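Local atomic coordinates of deoxyhypusine synthase, putative (Entamoeba histolytica, PDB entry 7L9R), a protein that probably catalyses the NAD-dependent transfer of an aminobutyl group from spermidine to a lysine of translation factor eIF5A, forming deoxyhypusine. Residues Lys63-Gln68 and Lys340-Thr345; Arg86-Leu91 and Cys114-Val119; Ser260-Val265 and Glu286-Val291. All blocks are in the same frame, centred on the assembly; numbering follows the deposited sequence.

Interaction 1 of 3, residues Lys63-Gln68 and Lys340-Thr345; sequences KMLTWQ and KTFAVT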
loop_
_atom_site.group_PDB
_atom_site.type_symbol
_atom_site.label_atom_id
_atom_site.label_comp_id
_atom_site.label_asym_id
_atom_site.label_seq_id
_atom_site.Cartn_x
_atom_site.Cartn_y
_atom_site.Cartn_z
ATOM N N LYS B 63 -12.377 16.290 -23.432
ATOM C CA LYS B 63 -13.791 16.078 -23.721
ATOM C C LYS B 63 -14.679 16.905 -22.793
ATOM O O LYS B 63 -15.730 17.399 -23.216
ATOM C CB LYS B 63 -14.133 14.593 -23.619
ATOM C CG LYS B 63 -13.528 13.739 -24.724
ATOM C CD LYS B 63 -14.034 12.308 -24.644
ATOM C CE LYS B 63 -13.311 11.405 -25.628
ATOM N NZ LYS B 63 -13.978 10.076 -25.743
ATOM N N MET B 64 -14.278 17.067 -21.526
ATOM C CA MET B 64 -15.026 17.949 -20.632
ATOM C C MET B 64 -15.065 19.366 -21.186
ATOM O O MET B 64 -16.120 20.008 -21.214
ATOM C CB MET B 64 -14.412 17.966 -19.228
ATOM C CG MET B 64 -14.295 16.639 -18.510
ATOM S SD MET B 64 -13.527 16.896 -16.884
ATOM C CE MET B 64 -13.222 15.215 -16.350
ATOM N N LEU B 65 -13.911 19.868 -21.628
ATOM C CA LEU B 65 -13.808 21.259 -22.052
ATOM C C LEU B 65 -14.545 21.520 -23.360
ATOM O O LEU B 65 -15.095 22.611 -23.545
ATOM C CB LEU B 65 -12.334 21.649 -22.186
ATOM C CG LEU B 65 -11.511 21.545 -20.898
ATOM C CD1 LEU B 65 -10.024 21.650 -21.181
ATOM C CD2 LEU B 65 -11.937 22.614 -19.905
ATOM N N THR B 66 -14.581 20.542 -24.269
ATOM C CA THR B 66 -15.145 20.737 -25.602
ATOM C C THR B 66 -16.566 20.211 -25.753
ATOM O O THR B 66 -17.140 20.343 -26.839
ATOM C CB THR B 66 -14.262 20.069 -26.661
ATOM O OG1 THR B 66 -14.260 18.650 -26.457
ATOM C CG2 THR B 66 -12.839 20.585 -26.580
ATOM N N TRP B 67 -17.141 19.607 -24.714
ATOM C CA TRP B 67 -18.453 18.987 -24.859
ATOM C C TRP B 67 -19.510 20.014 -25.256
ATOM O O TRP B 67 -19.562 21.122 -24.715
ATOM C CB TRP B 67 -18.874 18.296 -23.561
ATOM C CG TRP B 67 -20.214 17.619 -23.681
ATOM C CD1 TRP B 67 -20.442 16.323 -24.036
ATOM C CD2 TRP B 67 -21.507 18.211 -23.475
ATOM N NE1 TRP B 67 -21.790 16.065 -24.052
ATOM C CE2 TRP B 67 -22.466 17.206 -23.712
ATOM C CE3 TRP B 67 -21.943 19.487 -23.107
ATOM C CZ2 TRP B 67 -23.837 17.438 -23.593
ATOM C CZ3 TRP B 67 -23.305 19.714 -22.989
ATOM C CH2 TRP B 67 -24.235 18.695 -23.233
ATOM N N GLN B 68 -20.374 19.620 -26.185
ATOM C CA GLN B 68 -21.493 20.424 -26.653
ATOM C C GLN B 68 -22.721 19.534 -26.757
ATOM O O GLN B 68 -22.594 18.328 -27.002
ATOM C CB GLN B 68 -21.221 21.057 -28.026
ATOM C CG GLN B 68 -20.093 22.068 -28.075
ATOM C CD GLN B 68 -19.941 22.675 -29.464
ATOM O OE1 GLN B 68 -20.920 22.819 -30.199
ATOM N NE2 GLN B 68 -18.715 23.027 -29.829
ATOM N N LYS B 340 -1.327 19.696 -21.748
ATOM C CA LYS B 340 -1.959 19.069 -22.901
ATOM C C LYS B 340 -3.474 19.237 -22.904
ATOM O O LYS B 340 -4.138 18.724 -23.811
ATOM C CB LYS B 340 -1.609 17.574 -22.954
ATOM C CG LYS B 340 -0.111 17.277 -22.933
ATOM C CD LYS B 340 0.557 17.612 -24.255
ATOM C CE LYS B 340 2.045 17.289 -24.205
ATOM N NZ LYS B 340 2.713 17.529 -25.524
ATOM N N THR B 341 -4.037 19.935 -21.912
ATOM C CA THR B 341 -5.483 20.114 -21.831
ATOM C C THR B 341 -5.857 21.564 -21.542
ATOM O O THR B 341 -6.111 22.338 -22.469
ATOM C CB THR B 341 -6.082 19.200 -20.758
ATOM O OG1 THR B 341 -5.421 19.431 -19.510
ATOM C CG2 THR B 341 -5.931 17.730 -21.145
ATOM N N PHE B 342 -5.907 21.938 -20.260
ATOM C CA PHE B 342 -6.404 23.262 -19.889
ATOM C C PHE B 342 -5.604 24.391 -20.526
ATOM O O PHE B 342 -6.157 25.467 -20.784
ATOM C CB PHE B 342 -6.389 23.438 -18.372
ATOM C CG PHE B 342 -7.423 22.633 -17.654
ATOM C CD1 PHE B 342 -8.760 22.990 -17.723
ATOM C CD2 PHE B 342 -7.060 21.546 -16.871
ATOM C CE1 PHE B 342 -9.724 22.266 -17.044
ATOM C CE2 PHE B 342 -8.020 20.815 -16.187
ATOM C CZ PHE B 342 -9.356 21.176 -16.276
ATOM N N ALA B 343 -4.312 24.180 -20.773
ATOM C CA ALA B 343 -3.461 25.255 -21.266
ATOM C C ALA B 343 -3.530 25.437 -22.779
ATOM O O ALA B 343 -3.052 26.460 -23.278
ATOM C CB ALA B 343 -2.013 25.014 -20.834
ATOM N N VAL B 344 -4.100 24.483 -23.515
ATOM C CA VAL B 344 -4.199 24.587 -24.968
ATOM C C VAL B 344 -5.625 24.467 -25.491
ATOM O O VAL B 344 -5.899 24.943 -26.604
ATOM C CB VAL B 344 -3.300 23.548 -25.674
ATOM C CG1 VAL B 344 -1.843 23.956 -25.600
ATOM C CG2 VAL B 344 -3.501 22.166 -25.031
ATOM N N THR B 345 -6.549 23.856 -24.763
ATOM C CA THR B 345 -7.881 23.587 -25.285
ATOM C C THR B 345 -8.819 24.702 -24.841
ATOM O O THR B 345 -8.943 24.968 -23.642
ATOM C CB THR B 345 -8.399 22.236 -24.793
ATOM O OG1 THR B 345 -7.527 21.189 -25.242
ATOM C CG2 THR B 345 -9.797 21.984 -25.333
#

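Interaction 2 of 3, residues Arg86-Leu91 and Cys114-Val119; sequences RCTIYL and CVDYIV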
loop_
_atom_site.group_PDB
_atom_site.type_symbol
_atom_site.label_atom_id
_atom_site.label_comp_id
_atom_site.label_asym_id
_atom_site.label_seq_id
_atom_site.Cartn_x
_atom_site.Cartn_y
_atom_site.Cartn_z
ATOM N N ARG B 86 -23.181 23.247 -21.333
ATOM C CA ARG B 86 -21.819 22.736 -21.386
ATOM C C ARG B 86 -21.595 21.830 -20.181
ATOM O O ARG B 86 -22.495 21.604 -19.367
ATOM C CB ARG B 86 -20.800 23.875 -21.411
ATOM C CG ARG B 86 -20.765 24.675 -20.125
ATOM C CD ARG B 86 -19.725 25.765 -20.204
ATOM N NE ARG B 86 -19.523 26.409 -18.915
ATOM C CZ ARG B 86 -18.541 27.261 -18.654
ATOM N NH1 ARG B 86 -17.655 27.596 -19.579
ATOM N NH2 ARG B 86 -18.437 27.778 -17.432
ATOM N N CYS B 87 -20.376 21.315 -20.071
ATOM C CA CYS B 87 -20.002 20.425 -18.983
ATOM C C CYS B 87 -19.578 21.254 -17.776
ATOM O O CYS B 87 -18.697 22.111 -17.889
ATOM C CB CYS B 87 -18.874 19.494 -19.425
ATOM S SG CYS B 87 -18.376 18.280 -18.184
ATOM N N THR B 88 -20.214 21.009 -16.632
ATOM C CA THR B 88 -19.767 21.577 -15.366
ATOM C C THR B 88 -18.576 20.767 -14.867
ATOM O O THR B 88 -18.583 19.535 -14.947
ATOM C CB THR B 88 -20.898 21.569 -14.333
ATOM O OG1 THR B 88 -22.017 22.320 -14.824
ATOM C CG2 THR B 88 -20.431 22.193 -13.030
ATOM N N ILE B 89 -17.535 21.449 -14.400
ATOM C CA ILE B 89 -16.270 20.805 -14.064
ATOM C C ILE B 89 -15.954 21.031 -12.591
ATOM O O ILE B 89 -15.871 22.178 -12.135
ATOM C CB ILE B 89 -15.124 21.307 -14.958
ATOM C CG1 ILE B 89 -15.470 21.059 -16.430
ATOM C CG2 ILE B 89 -13.818 20.633 -14.575
ATOM C CD1 ILE B 89 -14.367 21.406 -17.391
ATOM N N TYR B 90 -15.732 19.932 -11.870
ATOM C CA TYR B 90 -15.429 19.927 -10.446
ATOM C C TYR B 90 -13.975 19.529 -10.258
ATOM O O TYR B 90 -13.536 18.509 -10.801
ATOM C CB TYR B 90 -16.333 18.937 -9.699
ATOM C CG TYR B 90 -17.802 19.275 -9.768
ATOM C CD1 TYR B 90 -18.555 18.968 -10.894
ATOM C CD2 TYR B 90 -18.438 19.906 -8.705
ATOM C CE1 TYR B 90 -19.901 19.291 -10.963
ATOM C CE2 TYR B 90 -19.782 20.231 -8.763
ATOM C CZ TYR B 90 -20.508 19.920 -9.894
ATOM O OH TYR B 90 -21.844 20.242 -9.952
ATOM N N LEU B 91 -13.233 20.317 -9.487
ATOM C CA LEU B 91 -11.831 20.027 -9.214
ATOM C C LEU B 91 -11.667 19.749 -7.728
ATOM O O LEU B 91 -11.943 20.620 -6.896
ATOM C CB LEU B 91 -10.929 21.180 -9.651
ATOM C CG LEU B 91 -9.449 21.011 -9.308
ATOM C CD1 LEU B 91 -8.879 19.750 -9.948
ATOM C CD2 LEU B 91 -8.667 22.241 -9.735
ATOM N N CYS B 114 -11.351 27.775 -15.774
ATOM C CA CYS B 114 -11.262 26.429 -16.324
ATOM C C CYS B 114 -12.113 25.427 -15.564
ATOM O O CYS B 114 -12.429 24.364 -16.112
ATOM C CB CYS B 114 -9.810 25.960 -16.318
ATOM S SG CYS B 114 -8.753 26.903 -17.422
ATOM N N VAL B 115 -12.460 25.723 -14.311
ATOM C CA VAL B 115 -13.298 24.855 -13.500
ATOM C C VAL B 115 -14.394 25.693 -12.859
ATOM O O VAL B 115 -14.303 26.918 -12.767
ATOM C CB VAL B 115 -12.490 24.094 -12.427
ATOM C CG1 VAL B 115 -11.344 23.329 -13.073
ATOM C CG2 VAL B 115 -11.969 25.052 -11.362
ATOM N N ASP B 116 -15.450 25.013 -12.422
ATOM C CA ASP B 116 -16.626 25.671 -11.870
ATOM C C ASP B 116 -16.747 25.536 -10.362
ATOM O O ASP B 116 -17.296 26.433 -9.715
ATOM C CB ASP B 116 -17.887 25.106 -12.525
ATOM C CG ASP B 116 -17.860 25.258 -14.040
ATOM O OD1 ASP B 116 -17.620 26.388 -14.520
ATOM O OD2 ASP B 116 -18.060 24.248 -14.748
ATOM N N TYR B 117 -16.241 24.448 -9.789
ATOM C CA TYR B 117 -16.337 24.194 -8.363
ATOM C C TYR B 117 -15.072 23.494 -7.912
ATOM O O TYR B 117 -14.462 22.735 -8.669
ATOM C CB TYR B 117 -17.541 23.311 -8.000
ATOM C CG TYR B 117 -18.888 23.910 -8.313
ATOM C CD1 TYR B 117 -19.495 24.791 -7.428
ATOM C CD2 TYR B 117 -19.570 23.574 -9.478
ATOM C CE1 TYR B 117 -20.734 25.335 -7.697
ATOM C CE2 TYR B 117 -20.817 24.117 -9.761
ATOM C CZ TYR B 117 -21.392 24.998 -8.864
ATOM O OH TYR B 117 -22.632 25.546 -9.116
ATOM N N ILE B 118 -14.701 23.732 -6.661
ATOM C CA ILE B 118 -13.569 23.065 -6.037
ATOM C C ILE B 118 -14.051 22.382 -4.764
ATOM O O ILE B 118 -14.895 22.920 -4.039
ATOM C CB ILE B 118 -12.424 24.050 -5.736
ATOM C CG1 ILE B 118 -11.744 24.481 -7.034
ATOM C CG2 ILE B 118 -11.410 23.436 -4.787
ATOM C CD1 ILE B 118 -10.617 25.459 -6.817
ATOM N N VAL B 119 -13.550 21.178 -4.520
ATOM C CA VAL B 119 -13.710 20.494 -3.244
ATOM C C VAL B 119 -12.316 20.223 -2.710
ATOM O O VAL B 119 -11.448 19.749 -3.453
ATOM C CB VAL B 119 -14.511 19.188 -3.382
ATOM C CG1 VAL B 119 -14.708 18.551 -2.016
ATOM C CG2 VAL B 119 -15.856 19.450 -4.043
#

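Interaction 3 of 3, residues Ser260-Val265 and Glu286-Val291; sequences SVETGV and EADFAV. Unlike the reference sequence in segment 286-291: Glu-286 (reference Gly).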
loop_
_atom_site.group_PDB
_atom_site.type_symbol
_atom_site.label_atom_id
_atom_site.label_comp_id
_atom_site.label_asym_id
_atom_site.label_seq_id
_atom_site.Cartn_x
_atom_site.Cartn_y
_atom_site.Cartn_z
ATOM N N SER B 260 -27.024 20.310 -13.421
ATOM C CA SER B 260 -26.092 20.609 -14.501
ATOM C C SER B 260 -26.364 19.735 -15.720
ATOM O O SER B 260 -26.759 18.573 -15.605
ATOM C CB SER B 260 -24.647 20.420 -14.050
ATOM O OG SER B 260 -24.358 19.047 -13.912
ATOM N N VAL B 261 -26.137 20.315 -16.899
ATOM C CA VAL B 261 -26.408 19.612 -18.149
ATOM C C VAL B 261 -25.450 18.439 -18.331
ATOM O O VAL B 261 -25.841 17.372 -18.820
ATOM C CB VAL B 261 -26.334 20.602 -19.326
ATOM C CG1 VAL B 261 -26.333 19.863 -20.645
ATOM C CG2 VAL B 261 -27.510 21.573 -19.274
ATOM N N GLU B 262 -24.189 18.611 -17.938
ATOM C CA GLU B 262 -23.164 17.587 -18.091
ATOM C C GLU B 262 -22.113 17.814 -17.011
ATOM O O GLU B 262 -21.813 18.960 -16.674
ATOM C CB GLU B 262 -22.539 17.641 -19.494
ATOM C CG GLU B 262 -21.663 16.451 -19.852
ATOM C CD GLU B 262 -22.452 15.339 -20.516
ATOM O OE1 GLU B 262 -23.699 15.392 -20.491
ATOM O OE2 GLU B 262 -21.825 14.406 -21.058
ATOM N N THR B 263 -21.565 16.725 -16.467
ATOM C CA THR B 263 -20.658 16.786 -15.324
ATOM C C THR B 263 -19.286 16.217 -15.659
ATOM O O THR B 263 -19.174 15.164 -16.294
ATOM C CB THR B 263 -21.216 16.011 -14.125
ATOM O OG1 THR B 263 -21.308 14.618 -14.456
ATOM C CG2 THR B 263 -22.580 16.526 -13.727
ATOM N N GLY B 264 -18.251 16.911 -15.211
ATOM C CA GLY B 264 -16.899 16.378 -15.248
ATOM C C GLY B 264 -16.249 16.506 -13.888
ATOM O O GLY B 264 -16.427 17.507 -13.196
ATOM N N VAL B 265 -15.474 15.491 -13.520
ATOM C CA VAL B 265 -14.889 15.415 -12.187
ATOM C C VAL B 265 -13.414 15.074 -12.312
ATOM O O VAL B 265 -13.045 14.127 -13.018
ATOM C CB VAL B 265 -15.622 14.385 -11.308
ATOM C CG1 VAL B 265 -14.869 14.143 -10.039
ATOM C CG2 VAL B 265 -17.008 14.891 -10.980
ATOM N N GLU B 286 -21.490 7.740 -10.855
ATOM C CA GLU B 286 -20.314 8.467 -11.299
ATOM C C GLU B 286 -20.712 9.590 -12.261
ATOM O O GLU B 286 -21.860 9.700 -12.706
ATOM C CB GLU B 286 -19.310 7.518 -11.957
ATOM C CG GLU B 286 -18.709 6.489 -10.999
ATOM C CD GLU B 286 -17.202 6.348 -11.158
ATOM O OE1 GLU B 286 -16.645 6.911 -12.129
ATOM O OE2 GLU B 286 -16.575 5.681 -10.308
ATOM N N ALA B 287 -19.743 10.444 -12.564
ATOM C CA ALA B 287 -19.971 11.585 -13.430
ATOM C C ALA B 287 -19.908 11.151 -14.890
ATOM O O ALA B 287 -19.481 10.040 -15.214
ATOM C CB ALA B 287 -18.945 12.680 -13.152
ATOM N N ASP B 288 -20.352 12.040 -15.783
ATOM C CA ASP B 288 -20.249 11.747 -17.210
ATOM C C ASP B 288 -18.793 11.578 -17.621
ATOM O O ASP B 288 -18.465 10.693 -18.419
ATOM C CB ASP B 288 -20.899 12.859 -18.032
ATOM C CG ASP B 288 -22.378 13.014 -17.745
ATOM O OD1 ASP B 288 -23.129 12.021 -17.886
ATOM O OD2 ASP B 288 -22.790 14.138 -17.389
ATOM N N PHE B 289 -17.908 12.417 -17.081
ATOM C CA PHE B 289 -16.470 12.321 -17.283
ATOM C C PHE B 289 -15.782 12.382 -15.926
ATOM O O PHE B 289 -16.125 13.221 -15.086
ATOM C CB PHE B 289 -15.942 13.452 -18.180
ATOM C CG PHE B 289 -16.625 13.546 -19.517
ATOM C CD1 PHE B 289 -16.342 12.634 -20.522
ATOM C CD2 PHE B 289 -17.530 14.565 -19.778
ATOM C CE1 PHE B 289 -16.963 12.724 -21.761
ATOM C CE2 PHE B 289 -18.153 14.664 -21.014
ATOM C CZ PHE B 289 -17.871 13.740 -22.007
ATOM N N ALA B 290 -14.801 11.509 -15.711
ATOM C CA ALA B 290 -14.132 11.474 -14.419
ATOM C C ALA B 290 -12.670 11.094 -14.598
ATOM O O ALA B 290 -12.343 10.178 -15.356
ATOM C CB ALA B 290 -14.817 10.501 -13.451
ATOM N N VAL B 291 -11.801 11.820 -13.900
ATOM C CA VAL B 291 -10.373 11.536 -13.853
ATOM C C VAL B 291 -9.965 11.496 -12.389
ATOM O O VAL B 291 -10.181 12.471 -11.657
ATOM C CB VAL B 291 -9.553 12.585 -14.624
ATOM C CG1 VAL B 291 -8.052 12.382 -14.398
ATOM C CG2 VAL B 291 -9.887 12.516 -16.104
#

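Interaction 1 of 3, residues Lys63-Gln68 and Lys340-Thr345
Leu-65 and Phe-342 meet almost at right angles: the two methyls of the leucine approach the CD1 and CE1 atoms of the phenyl ring obliquely. CD2 of Leu-65 is 3.6 Å from CE1 of Phe-342, and CD1 of Leu-65 is 3.9 Å from CD1 of the same ring. With CG of Leu-65 anti to its own carbonyl carbon (chi1 -61°), the isopropyl end leans out of the helix toward the loop 340-345, where its CD1 also comes within 4.0 Å of CB of Thr-345. At the next residue of the helix the threonines meet methyl to methyl, CG2 of Thr-66 to CG2 of Thr-345 at 3.6 Å, their side chains roughly perpendicular. Both hydroxyls turn elsewhere: OG1 of Thr-66 is hydrogen-bonded to the backbone O of Asn-62, and OG1 of Thr-345 to OD1 of Asn-62. Here the last turn of helix 51-66, one of the helices flanking the parallel sheet of a Rossmann-like domain, is met by the loop that follows helix 330-339. That loop is curled tightly on itself, since O of Thr-341 accepts N of Thr-345 at 2.8 Å as well as N of Val-344 at 3.1 Å, which brings Thr-345 round to the helix. On the loop's other flank, Phe-31 and Ile-35 of a second subunit pack on Ala-343 and Val-344.

Interaction 2 of 3, residues Arg86-Leu91 and Cys114-Val119
Asp-116 reaches across to the other segment with both carboxylate oxygens. OD2 of Asp-116 takes the N-H of Ile-89 at 2.9 Å on its anti side, 22° out of the carboxylate plane, while OD1 of Asp-116 forms a long salt bridge of 3.3 Å with NH2 of Arg-86, whose side chain runs extended from CG to NE to get there. The same aspartate donates its backbone N to O of Ile-89 at 2.9 Å, and that oxygen also receives N of Tyr-117 in a longer bond of 3.3 Å; both donors lie in the carbonyl plane. Beyond this point the pairing becomes regular and parallel: Leu-91 N bonds to Tyr-117 O, and Leu-91 O accepts Val-119 N.

On one face of the pair, the rings of Tyr-90 and Tyr-117 extend together, nearly parallel (14°) but offset, so that little of one covers the other. Their centroids are 5.1 Å apart, and Tyr-90 CE2 comes within 3.4 Å of Tyr-117 CD2. CG2 of Thr-88 fits in plane at the edge of the Tyr-117 ring, 3.8 Å from CE2 of Tyr-117. On the other face, CG1 of Val-115 touches both CG2 of Ile-89 and CB of Leu-91.

Further out, Arg-347 makes a second salt bridge to OD2 of Asp-116, and the hydroxyl of Tyr-90 hydrogen-bonds Ser-256. Helix 247-258 covers the tyrosine face; helix 102-111 covers Leu-91 and Ile-118. The latter helix lies on the connection between the neighbouring parallel strands 87-93 and 117-120, a beta-alpha-beta crossover of the kind that builds Rossmann-like nucleotide-binding folds.

Interaction 3 of 3, residues Ser260-Val265 and Glu286-Val291
Val-265 O takes the N-H of Val-291 at 2.8 Å. On the same residue, Val-265 N gives to Phe-289 O, also at 2.8 Å, and Phe-289 N gives to Thr-263 O. The strands 262-265 and 289-291 thus run parallel, 5° apart, as neighbours in the six-stranded sheet of the Rossmann-like core.

Where strand 289-291 begins, side chains take over the bonding. Asp-288 OD2 uses its anti lone pair to accept Thr-263 N at 3.0 Å, and Thr-263 OG1 in turn accepts the N-H of Asp-288 at 3.1 Å. OG1 of Thr-263 sits between that residue's own N and carbonyl carbon (chi1 64°), from where it can face Asp-288 N. Next to this pair of bonds, CB of Ala-287 packs against CG2 of Val-265 at 3.7 Å.

The chain of Glu-262 folds back and lays its carboxylate over that of Asp-288. The two planes are stacked, 18° apart, with Glu-262 OE1 3.5 Å from Asp-288 OD2; its other oxygen, Glu-262 OE2, lies 3.7 Å from CE2 of Phe-289. Two acid groups this close would repel if both were ionised, so a raised pKa for one of them is plausible, while the N-H held by OD2 would tend to stabilise charge on Asp-288.

Interactions 2 and 3 are adjoining parts of one sheet, their centres 9 Å apart: strand 87-93 lies beside strand 262-268, and Thr-88 O faces Gly-264 N at 2.7 Å in a probable hydrogen bond. Interaction 1 closes a loop of chain that holds both, and its helix end lies on the sheet. Leu-65 CD2 is 3.7 Å from Ile-89 CD1, and Met-64 CG is 3.6 Å from Phe-289 CB; Phe-342 CD1 also meets Cys-114 CB at 3.4 Å. Interactions 2 and 3 sit at the starts of their strands, whereas Rossmann-like folds generally bind their nucleotide at the opposite, C-terminal ends.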